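Local atomic coordinates of glycosyl hydrolase family 10 (Bacteroides intestinalis DSM 17393, PDB entry 4QPW), a protein that binds xylo-oligosaccharides through this carbohydrate-binding module, one domain of a larger enzyme that probably hydrolyses xylan. Residues F53-T58 with M122-L127; N22-E27 with A47-H52; L40-S45 with I132-V137. All coordinates share one frame; numbering follows the deposited sequence.

Contact 1: residues F53-T58 with M122-L127; sequences FIQYHT and MTQSGL. With XYP (beta-D-xylopyranose), chain B; XYP (beta-D-xylopyranose), chain C.
Q55 and Q124 reach the sugar side by side from paired positions, each by its own first torsion. CG of Q55 stands between the backbone N and the carbonyl carbon (chi1 64°), while CG of Q124 lies beside its N, anti to the carbonyl carbon (chi1 -55°). Beyond CG both chains are extended, and the two amides are turned well out of each other's plane. NE2 of Q124 gives a weak, bent hydrogen bond to OE1 of Q55 at 3.1 Å. Its straighter bond goes to O3 of the chain B xylose at 3.0 Å. OE1 of Q55 also accepts from O2 of that xylose at 2.6 Å. NE2 of Q55 donates to O4 of the chain C xylose at 3.1 Å, so one amide grips two sugar units. The methyl CE of M122 comes to 3.5 Å from OE1 of Q55 and lies at the edge of the H57 ring. W18, E20, H52 and W91 complete this glycan pocket. The pocket lies on one face of a five-stranded antiparallel sheet, in which strand 54-57 pairs with strand 120-124; Y56 and T123 are a hydrogen-bonded pair there. On the Y56 and T123 face, turned to the other sheet, the tyrosine ring lies across T123, whose carbonyl O sits over the ring centre. T123 CG2 packs on CE2 of Y56 at 3.6 Å. The phenol OH shares a hydrogen bond of 2.8 Å with OG of S125, which lies in the ring plane. OG1 of T58 and OG1 of T123 are hydrogen-bonded at 3.0 Å.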
loop_
_atom_site.group_PDB
_atom_site.type_symbol
_atom_site.label_atom_id
_atom_site.label_comp_id
_atom_site.label_asym_id
_atom_site.label_seq_id
_atom_site.Cartn_x
_atom_site.Cartn_y
_atom_site.Cartn_z
ATOM N N PHE A 53 -13.124 2.273 -3.654
ATOM C CA PHE A 53 -13.352 3.684 -3.810
ATOM C C PHE A 53 -12.333 4.557 -3.127
ATOM O O PHE A 53 -12.327 5.766 -3.309
ATOM C CB PHE A 53 -14.753 3.993 -3.211
ATOM C CG PHE A 53 -15.909 3.737 -4.166
ATOM C CD1 PHE A 53 -15.823 3.045 -5.243
ATOM C CD2 PHE A 53 -17.158 4.319 -3.844
ATOM C CE1 PHE A 53 -16.965 2.837 -6.123
ATOM C CE2 PHE A 53 -18.289 4.077 -4.683
ATOM C CZ PHE A 53 -18.202 3.395 -5.784
ATOM N N ILE A 54 -11.410 3.984 -2.281
ATOM C CA ILE A 54 -10.209 4.715 -1.829
ATOM C C ILE A 54 -9.035 3.828 -2.220
ATOM O O ILE A 54 -8.821 2.770 -1.562
ATOM C CB ILE A 54 -10.236 5.041 -0.401
ATOM C CG1 ILE A 54 -11.495 5.864 -0.025
ATOM C CG2 ILE A 54 -8.967 5.810 -0.030
ATOM C CD1 ILE A 54 -11.625 6.162 1.434
ATOM N N GLN A 55 -8.396 4.152 -3.332
ATOM C CA GLN A 55 -7.306 3.283 -3.892
ATOM C C GLN A 55 -6.142 4.119 -4.285
ATOM O O GLN A 55 -6.281 5.297 -4.689
ATOM C CB GLN A 55 -7.834 2.426 -5.037
ATOM C CG GLN A 55 -8.303 3.229 -6.250
ATOM C CD GLN A 55 -8.759 2.359 -7.388
ATOM O OE1 GLN A 55 -8.305 1.228 -7.574
ATOM N NE2 GLN A 55 -9.730 2.864 -8.167
ATOM N N TYR A 56 -4.928 3.554 -4.119
ATOM C CA TYR A 56 -3.729 4.353 -4.243
ATOM C C TYR A 56 -2.558 3.422 -4.472
ATOM O O TYR A 56 -2.471 2.352 -3.858
ATOM C CB TYR A 56 -3.542 5.242 -2.986
ATOM C CG TYR A 56 -3.812 4.597 -1.662
ATOM C CD1 TYR A 56 -5.137 4.506 -1.159
ATOM C CD2 TYR A 56 -2.831 4.022 -0.879
ATOM C CE1 TYR A 56 -5.453 3.828 -0.028
ATOM C CE2 TYR A 56 -3.107 3.397 0.273
ATOM C CZ TYR A 56 -4.421 3.263 0.729
ATOM O OH TYR A 56 -4.676 2.640 1.932
ATOM N N HIS A 57 -1.625 3.871 -5.283
ATOM C CA HIS A 57 -0.357 3.114 -5.400
ATOM C C HIS A 57 0.512 3.513 -4.253
ATOM O O HIS A 57 0.706 4.709 -3.928
ATOM C CB HIS A 57 0.370 3.464 -6.693
ATOM C CG HIS A 57 -0.337 3.009 -7.938
ATOM N ND1 HIS A 57 0.200 3.298 -9.183
ATOM C CD2 HIS A 57 -1.497 2.315 -8.129
ATOM C CE1 HIS A 57 -0.629 2.811 -10.102
ATOM N NE2 HIS A 57 -1.656 2.231 -9.511
ATOM N N THR A 58 1.125 2.526 -3.599
ATOM C CA THR A 58 2.119 2.781 -2.536
ATOM C C THR A 58 3.527 2.537 -2.986
ATOM O O THR A 58 4.500 2.887 -2.247
ATOM C CB THR A 58 1.766 1.954 -1.287
ATOM O OG1 THR A 58 1.700 0.575 -1.630
ATOM C CG2 THR A 58 0.510 2.392 -0.639
ATOM N N MET A 122 -0.897 -1.750 -5.871
ATOM C CA MET A 122 -2.246 -1.178 -5.737
ATOM C C MET A 122 -2.708 -1.453 -4.331
ATOM O O MET A 122 -2.670 -2.600 -3.859
ATOM C CB MET A 122 -3.188 -1.904 -6.708
ATOM C CG MET A 122 -4.631 -1.530 -6.507
ATOM S SD MET A 122 -5.036 0.207 -6.624
ATOM C CE MET A 122 -5.083 0.338 -8.447
ATOM N N THR A 123 -3.215 -0.433 -3.616
ATOM C CA THR A 123 -3.578 -0.547 -2.202
ATOM C C THR A 123 -4.970 0.058 -2.067
ATOM O O THR A 123 -5.270 1.122 -2.643
ATOM C CB THR A 123 -2.555 0.219 -1.370
ATOM O OG1 THR A 123 -1.204 -0.178 -1.813
ATOM C CG2 THR A 123 -2.641 -0.120 0.056
ATOM N N GLN A 124 -5.872 -0.622 -1.350
ATOM C CA GLN A 124 -7.275 -0.223 -1.241
ATOM C C GLN A 124 -7.776 -0.321 0.183
ATOM O O GLN A 124 -7.512 -1.362 0.868
ATOM C CB GLN A 124 -8.144 -1.074 -2.166
ATOM C CG GLN A 124 -7.669 -1.044 -3.601
ATOM C CD GLN A 124 -8.568 -1.711 -4.654
ATOM O OE1 GLN A 124 -9.400 -2.529 -4.284
ATOM N NE2 GLN A 124 -8.512 -1.322 -5.863
ATOM N N SER A 125 -8.490 0.714 0.649
ATOM C CA SER A 125 -8.930 0.782 2.033
ATOM C C SER A 125 -10.257 1.567 2.181
ATOM O O SER A 125 -10.456 2.100 3.235
ATOM C CB SER A 125 -7.810 1.325 2.871
ATOM O OG SER A 125 -7.412 2.613 2.457
ATOM N N GLY A 126 -11.067 1.576 1.144
ATOM C CA GLY A 126 -12.303 2.394 1.232
ATOM C C GLY A 126 -13.229 2.058 2.399
ATOM O O GLY A 126 -13.974 2.982 2.841
ATOM N N LEU A 127 -13.227 0.837 2.870
ATOM C CA LEU A 127 -14.141 0.500 3.979
ATOM C C LEU A 127 -13.631 0.886 5.293
ATOM O O LEU A 127 -14.339 0.776 6.349
ATOM C CB LEU A 127 -14.404 -1.007 3.968
ATOM C CG LEU A 127 -15.023 -1.523 2.710
ATOM C CD1 LEU A 127 -15.166 -3.080 2.682
ATOM C CD2 LEU A 127 -16.392 -0.893 2.441
HETATM C C1 XYP B . -10.622 -0.205 -10.639
HETATM C C2 XYP B . -10.231 -0.783 -9.308
HETATM C C3 XYP B . -10.720 -2.215 -9.154
HETATM C C4 XYP B . -12.245 -2.241 -9.433
HETATM C C5 XYP B . -12.521 -1.551 -10.716
HETATM O O2 XYP B . -8.809 -0.795 -9.179
HETATM O O3 XYP B . -10.413 -2.684 -7.809
HETATM O O4 XYP B . -12.637 -3.620 -9.431
HETATM O O5 XYP B . -12.099 -0.202 -10.707
HETATM C C1 XYP C . -7.947 2.895 -13.528
HETATM C C2 XYP C . -9.198 3.740 -13.171
HETATM C C3 XYP C . -9.756 3.122 -11.909
HETATM C C4 XYP C . -9.902 1.643 -11.977
HETATM C C5 XYP C . -8.598 0.986 -12.389
HETATM O O2 XYP C . -8.914 5.121 -13.002
HETATM O O3 XYP C . -11.042 3.724 -11.560
HETATM O O4 XYP C . -10.242 1.136 -10.666
HETATM O O5 XYP C . -8.168 1.538 -13.654
#

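Contact 2: residues N22-E27 with A47-H52; sequences NEEVKE and AASQNH. With XYP (beta-D-xylopyranose), chain B.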
loop_
_atom_site.group_PDB
_atom_site.type_symbol
_atom_site.label_atom_id
_atom_site.label_comp_id
_atom_site.label_asym_id
_atom_site.label_seq_id
_atom_site.Cartn_x
_atom_site.Cartn_y
_atom_site.Cartn_z
ATOM N N ASN A 22 -12.781 8.043 -4.955
ATOM C CA ASN A 22 -14.116 8.213 -5.558
ATOM C C ASN A 22 -14.803 9.436 -4.970
ATOM O O ASN A 22 -14.713 9.785 -3.847
ATOM C CB ASN A 22 -14.928 6.958 -5.251
ATOM C CG ASN A 22 -16.185 6.854 -6.088
ATOM O OD1 ASN A 22 -17.192 7.544 -5.740
ATOM N ND2 ASN A 22 -16.161 6.161 -7.132
ATOM N N GLU A 23 -15.529 10.114 -5.884
ATOM C CA GLU A 23 -16.305 11.322 -5.519
ATOM C C GLU A 23 -17.240 11.153 -4.346
ATOM O O GLU A 23 -17.463 12.144 -3.644
ATOM C CB GLU A 23 -17.080 11.865 -6.740
ATOM C CG GLU A 23 -16.097 12.423 -7.763
ATOM C CD GLU A 23 -16.787 13.063 -8.954
ATOM O OE1 GLU A 23 -17.013 12.310 -9.926
ATOM O OE2 GLU A 23 -17.132 14.275 -8.855
ATOM N N GLU A 24 -17.687 9.948 -4.120
ATOM C CA GLU A 24 -18.535 9.662 -3.000
ATOM C C GLU A 24 -18.003 10.177 -1.704
ATOM O O GLU A 24 -18.741 10.551 -0.781
ATOM C CB GLU A 24 -18.806 8.149 -2.887
ATOM C CG GLU A 24 -19.832 7.731 -1.865
ATOM C CD GLU A 24 -19.852 6.277 -1.600
ATOM O OE1 GLU A 24 -18.894 5.734 -0.932
ATOM O OE2 GLU A 24 -20.587 5.467 -2.243
ATOM N N VAL A 25 -16.642 10.084 -1.484
ATOM C CA VAL A 25 -15.986 10.320 -0.235
ATOM C C VAL A 25 -14.893 11.346 -0.360
ATOM O O VAL A 25 -13.970 11.442 0.480
ATOM C CB VAL A 25 -15.492 9.039 0.492
ATOM C CG1 VAL A 25 -16.661 8.200 0.978
ATOM C CG2 VAL A 25 -14.565 8.263 -0.407
ATOM N N LYS A 26 -14.972 12.203 -1.369
ATOM C CA LYS A 26 -13.940 13.190 -1.590
ATOM C C LYS A 26 -13.754 14.150 -0.490
ATOM O O LYS A 26 -12.613 14.587 -0.225
ATOM C CB LYS A 26 -14.281 14.022 -2.891
ATOM C CG LYS A 26 -13.457 15.266 -3.183
ATOM C CD LYS A 26 -14.090 16.128 -4.324
ATOM C CE LYS A 26 -13.227 17.383 -4.493
ATOM N NZ LYS A 26 -13.610 18.023 -5.792
ATOM N N GLU A 27 -14.814 14.594 0.191
ATOM C CA GLU A 27 -14.697 15.572 1.212
ATOM C C GLU A 27 -14.071 15.119 2.503
ATOM O O GLU A 27 -13.571 15.945 3.240
ATOM C CB GLU A 27 -16.030 16.247 1.480
ATOM C CG GLU A 27 -16.671 16.990 0.331
ATOM C CD GLU A 27 -15.776 18.042 -0.246
ATOM O OE1 GLU A 27 -15.272 18.831 0.656
ATOM O OE2 GLU A 27 -15.557 18.096 -1.494
ATOM N N ALA A 47 -16.783 5.836 5.804
ATOM C CA ALA A 47 -16.486 4.665 4.964
ATOM C C ALA A 47 -17.048 4.832 3.616
ATOM O O ALA A 47 -18.257 5.323 3.455
ATOM C CB ALA A 47 -17.053 3.415 5.606
ATOM N N ALA A 48 -16.378 4.469 2.563
ATOM C CA ALA A 48 -16.938 4.429 1.252
ATOM C C ALA A 48 -17.868 3.211 1.136
ATOM O O ALA A 48 -17.761 2.263 1.902
ATOM C CB ALA A 48 -15.806 4.315 0.194
ATOM N N SER A 49 -18.652 3.161 0.071
ATOM C CA SER A 49 -19.544 1.991 -0.148
ATOM C C SER A 49 -18.840 0.817 -0.690
ATOM O O SER A 49 -19.375 -0.327 -0.654
ATOM C CB SER A 49 -20.729 2.429 -1.096
ATOM O OG SER A 49 -20.248 2.899 -2.277
ATOM N N GLN A 50 -17.662 1.008 -1.329
ATOM C CA GLN A 50 -16.841 -0.075 -1.854
ATOM C C GLN A 50 -15.391 0.138 -1.393
ATOM O O GLN A 50 -14.883 1.253 -1.402
ATOM C CB GLN A 50 -16.893 -0.169 -3.381
ATOM C CG GLN A 50 -18.341 -0.157 -3.964
ATOM C CD GLN A 50 -18.512 -0.939 -5.252
ATOM O OE1 GLN A 50 -17.888 -2.000 -5.470
ATOM N NE2 GLN A 50 -19.332 -0.378 -6.170
ATOM N N ASN A 51 -14.689 -0.959 -1.193
ATOM C CA ASN A 51 -13.266 -0.811 -0.779
ATOM C C ASN A 51 -12.436 -0.159 -1.861
ATOM O O ASN A 51 -11.507 0.603 -1.473
ATOM C CB ASN A 51 -12.747 -2.140 -0.305
ATOM C CG ASN A 51 -11.581 -1.991 0.696
ATOM O OD1 ASN A 51 -11.613 -1.382 1.755
ATOM N ND2 ASN A 51 -10.447 -2.565 0.249
ATOM N N HIS A 52 -12.654 -0.363 -3.122
ATOM C CA HIS A 52 -11.807 0.265 -4.120
ATOM C C HIS A 52 -12.096 1.719 -4.312
ATOM O O HIS A 52 -11.349 2.340 -5.076
ATOM C CB HIS A 52 -11.881 -0.462 -5.451
ATOM C CG HIS A 52 -13.160 -0.267 -6.251
ATOM N ND1 HIS A 52 -13.339 0.654 -7.260
ATOM C CD2 HIS A 52 -14.318 -0.915 -6.106
ATOM C CE1 HIS A 52 -14.609 0.553 -7.721
ATOM N NE2 HIS A 52 -15.184 -0.412 -7.051
HETATM C C1 XYP B . -10.622 -0.205 -10.639
HETATM C C2 XYP B . -10.231 -0.783 -9.308
HETATM C C3 XYP B . -10.720 -2.215 -9.154
HETATM C C4 XYP B . -12.245 -2.241 -9.433
HETATM C C5 XYP B . -12.521 -1.551 -10.716
HETATM O O2 XYP B . -8.809 -0.795 -9.179
HETATM O O3 XYP B . -10.413 -2.684 -7.809
HETATM O O4 XYP B . -12.637 -3.620 -9.431
HETATM O O5 XYP B . -12.099 -0.202 -10.707
HETATM O O HOH W 1 -20.100 6.272 1.657
#
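The carboxylate of E24 takes two hydrogen bonds from S49. OG of S49 donates to OE2 at 2.6 Å, on the syn lone pair. The backbone N of S49 donates to OE1 at 2.8 Å, also on the syn side but 18° out of the carboxylate plane. Two donors from one residue thus fix the rotation of the carboxylate. The E24 chain can span the gap because CG is anti to the backbone N (chi1 -172°) and the rest is extended. A water donates to O of A47 at 2.7 Å and, weakly, to OE1 of E24. At the root of the glutamate, the backbone N of E24 is bound by OD1 of N22 at 2.9 Å. This is an Asx turn, and it leads into the short 3-10 segment. Next to the polar bonds, CB of A48 lies 3.6 Å from OE1 of E24. CG1 of V25 packs against A48, 3.8 Å from its CA. F53 also packs against E24 and A48. H52, further along, belongs to the glycan pocket. The contact joins two loops: one leads from strand 19-21 to strand 29-31, the other from strand 39-44 to strand 54-57.

Contact 3: residues L40-S45 with I132-V137; sequences LEIKTS and IQIKYV
L40 and I42 face I134 and I132 across two hydrogen-bonded pairs of an antiparallel ladder. Strands 39-44 and 130-141 pair in the sheet that packs against the glycan-binding one, as in a beta-sandwich. The four backbone bonds are short, that from N of I132 to O of I42 the straightest at 2.8 Å. On the buried L40 and I42 face, CD1 of I42, carried over by chi2 (98°), meets CD1 of I134 at 4.0 Å, the two side chains crossing at a slant. Y56 and M74 pack against this apolar layer. The other face is polar, and E41 on it is partly exposed. There E41 and Q133, a non-hydrogen-bonded pair, lie side by side. NE2 of Q133 donates to OE2 of E41 at 2.8 Å, on the anti side, 25° out of the carboxylate plane. OE2 also accepts from N34, while OE1 of Q133 is held by R77. Replacing E41 with an alanine would probably leave the amides of Q133 and N34 without their shared acceptor. The chemistry thus divides by face: beyond the backbone bonds, hydrocarbon packs on one, and polar groups from N34 through E41 and Q133 to R77 link strands on the other.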
loop_
_atom_site.group_PDB
_atom_site.type_symbol
_atom_site.label_atom_id
_atom_site.label_comp_id
_atom_site.label_asym_id
_atom_site.label_seq_id
_atom_site.Cartn_x
_atom_site.Cartn_y
_atom_site.Cartn_z
ATOM N N LEU A 40 3.501 7.929 4.695
ATOM C CA LEU A 40 2.296 8.128 3.901
ATOM C C LEU A 40 1.094 7.982 4.815
ATOM O O LEU A 40 1.072 7.059 5.652
ATOM C CB LEU A 40 2.280 7.127 2.752
ATOM C CG LEU A 40 1.105 7.128 1.841
ATOM C CD1 LEU A 40 0.886 8.456 1.123
ATOM C CD2 LEU A 40 1.208 6.028 0.830
ATOM N N GLU A 41 0.067 8.803 4.686
ATOM C CA GLU A 41 -1.097 8.764 5.546
ATOM C C GLU A 41 -2.373 8.831 4.718
ATOM O O GLU A 41 -2.520 9.680 3.840
ATOM C CB GLU A 41 -1.011 9.925 6.534
ATOM C CG GLU A 41 -2.131 10.007 7.545
ATOM C CD GLU A 41 -1.822 10.917 8.754
ATOM O OE1 GLU A 41 -2.619 11.905 8.865
ATOM O OE2 GLU A 41 -0.978 10.669 9.555
ATOM N N ILE A 42 -3.293 7.957 5.037
ATOM C CA ILE A 42 -4.627 7.876 4.385
ATOM C C ILE A 42 -5.640 8.074 5.533
ATOM O O ILE A 42 -5.750 7.199 6.437
ATOM C CB ILE A 42 -4.859 6.603 3.650
ATOM C CG1 ILE A 42 -3.722 6.398 2.596
ATOM C CG2 ILE A 42 -6.258 6.579 3.033
ATOM C CD1 ILE A 42 -2.600 5.465 3.054
ATOM N N LYS A 43 -6.341 9.210 5.537
ATOM C CA LYS A 43 -7.287 9.530 6.607
ATOM C C LYS A 43 -8.684 9.612 6.084
ATOM O O LYS A 43 -8.938 10.296 5.090
ATOM C CB LYS A 43 -6.936 10.831 7.224
ATOM C CG LYS A 43 -5.796 10.856 8.091
ATOM C CD LYS A 43 -5.871 12.130 8.965
ATOM C CE LYS A 43 -7.241 12.214 9.602
ATOM N NZ LYS A 43 -7.190 12.662 11.017
ATOM N N THR A 44 -9.593 8.955 6.771
ATOM C CA THR A 44 -11.014 8.853 6.368
ATOM C C THR A 44 -11.870 9.086 7.571
ATOM O O THR A 44 -11.592 8.639 8.698
ATOM C CB THR A 44 -11.385 7.564 5.828
ATOM O OG1 THR A 44 -10.947 6.550 6.759
ATOM C CG2 THR A 44 -10.767 7.301 4.484
ATOM N N SER A 45 -12.987 9.853 7.386
ATOM C CA SER A 45 -14.030 9.959 8.474
ATOM C C SER A 45 -15.272 9.310 8.076
ATOM O O SER A 45 -16.178 9.133 8.979
ATOM C CB SER A 45 -14.208 11.398 8.924
ATOM O OG SER A 45 -14.734 12.155 7.886
ATOM N N ILE A 132 -4.736 5.416 8.401
ATOM C CA ILE A 132 -3.721 4.398 8.017
ATOM C C ILE A 132 -2.431 5.124 7.772
ATOM O O ILE A 132 -2.379 6.152 7.071
ATOM C CB ILE A 132 -4.205 3.650 6.799
ATOM C CG1 ILE A 132 -5.494 2.894 7.107
ATOM C CG2 ILE A 132 -3.078 2.744 6.299
ATOM C CD1 ILE A 132 -6.114 2.293 5.875
ATOM N N GLN A 133 -1.332 4.622 8.339
ATOM C CA GLN A 133 0.027 5.139 8.094
ATOM C C GLN A 133 0.930 4.049 7.555
ATOM O O GLN A 133 0.898 2.897 8.036
ATOM C CB GLN A 133 0.565 5.690 9.381
ATOM C CG GLN A 133 -0.265 6.908 9.890
ATOM C CD GLN A 133 0.297 7.501 11.176
ATOM O OE1 GLN A 133 0.862 6.782 11.994
ATOM N NE2 GLN A 133 0.203 8.765 11.305
ATOM N N ILE A 134 1.680 4.389 6.498
ATOM C CA ILE A 134 2.569 3.445 5.798
ATOM C C ILE A 134 3.939 4.050 5.783
ATOM O O ILE A 134 4.181 5.127 5.263
ATOM C CB ILE A 134 2.027 3.158 4.388
ATOM C CG1 ILE A 134 0.669 2.489 4.482
ATOM C CG2 ILE A 134 3.062 2.294 3.633
ATOM C CD1 ILE A 134 -0.048 2.338 3.145
ATOM N N LYS A 135 4.914 3.353 6.416
ATOM C CA LYS A 135 6.250 3.894 6.544
ATOM C C LYS A 135 7.165 3.620 5.306
ATOM O O LYS A 135 7.969 4.489 4.985
ATOM C CB LYS A 135 6.884 3.261 7.802
ATOM C CG LYS A 135 8.097 3.871 8.351
ATOM C CD LYS A 135 7.788 5.210 9.010
ATOM C CE LYS A 135 9.034 5.852 9.654
ATOM N NZ LYS A 135 8.747 7.205 10.181
ATOM N N TYR A 136 7.026 2.456 4.735
ATOM C CA TYR A 136 7.867 2.052 3.581
ATOM C C TYR A 136 7.232 0.885 2.929
ATOM O O TYR A 136 6.401 0.169 3.520
ATOM C CB TYR A 136 9.342 1.726 3.993
ATOM C CG TYR A 136 9.482 0.623 5.027
ATOM C CD1 TYR A 136 9.374 -0.719 4.679
ATOM C CD2 TYR A 136 9.698 0.909 6.373
ATOM C CE1 TYR A 136 9.566 -1.724 5.614
ATOM C CE2 TYR A 136 9.855 -0.058 7.308
ATOM C CZ TYR A 136 9.739 -1.341 6.923
ATOM O OH TYR A 136 9.883 -2.429 7.879
ATOM N N VAL A 137 7.696 0.648 1.684
ATOM C CA VAL A 137 7.370 -0.523 0.901
ATOM C C VAL A 137 8.627 -1.065 0.265
ATOM O O VAL A 137 9.417 -0.263 -0.296
ATOM C CB VAL A 137 6.328 -0.161 -0.220
ATOM C CG1 VAL A 137 5.949 -1.369 -0.987
ATOM C CG2 VAL A 137 5.091 0.474 0.388
#

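How the contacts relate
Contacts 1 and 2 border the glycan pocket, and contact 3 lies in the sheet behind contact 1. Contact 1 holds Q55, M122 and Q124 of the pocket, and contact 2 adds H52; both touch the chain B xylose. Their centres are about 10 Å apart, and backbone bonds probably join them: N of G126 to O of N51, and N of A48 to O of G126, each 2.8 Å. The centre of contact 3 is about 10 Å from that of contact 1. The sheets meet where CE2 of Y56 packs on CD1 of I42 at 3.5 Å. The centres of contacts 2 and 3 are about 16 Å apart, and the two adjoin only in sequence. Contact 1 is nested within the loop that contact 3 closes.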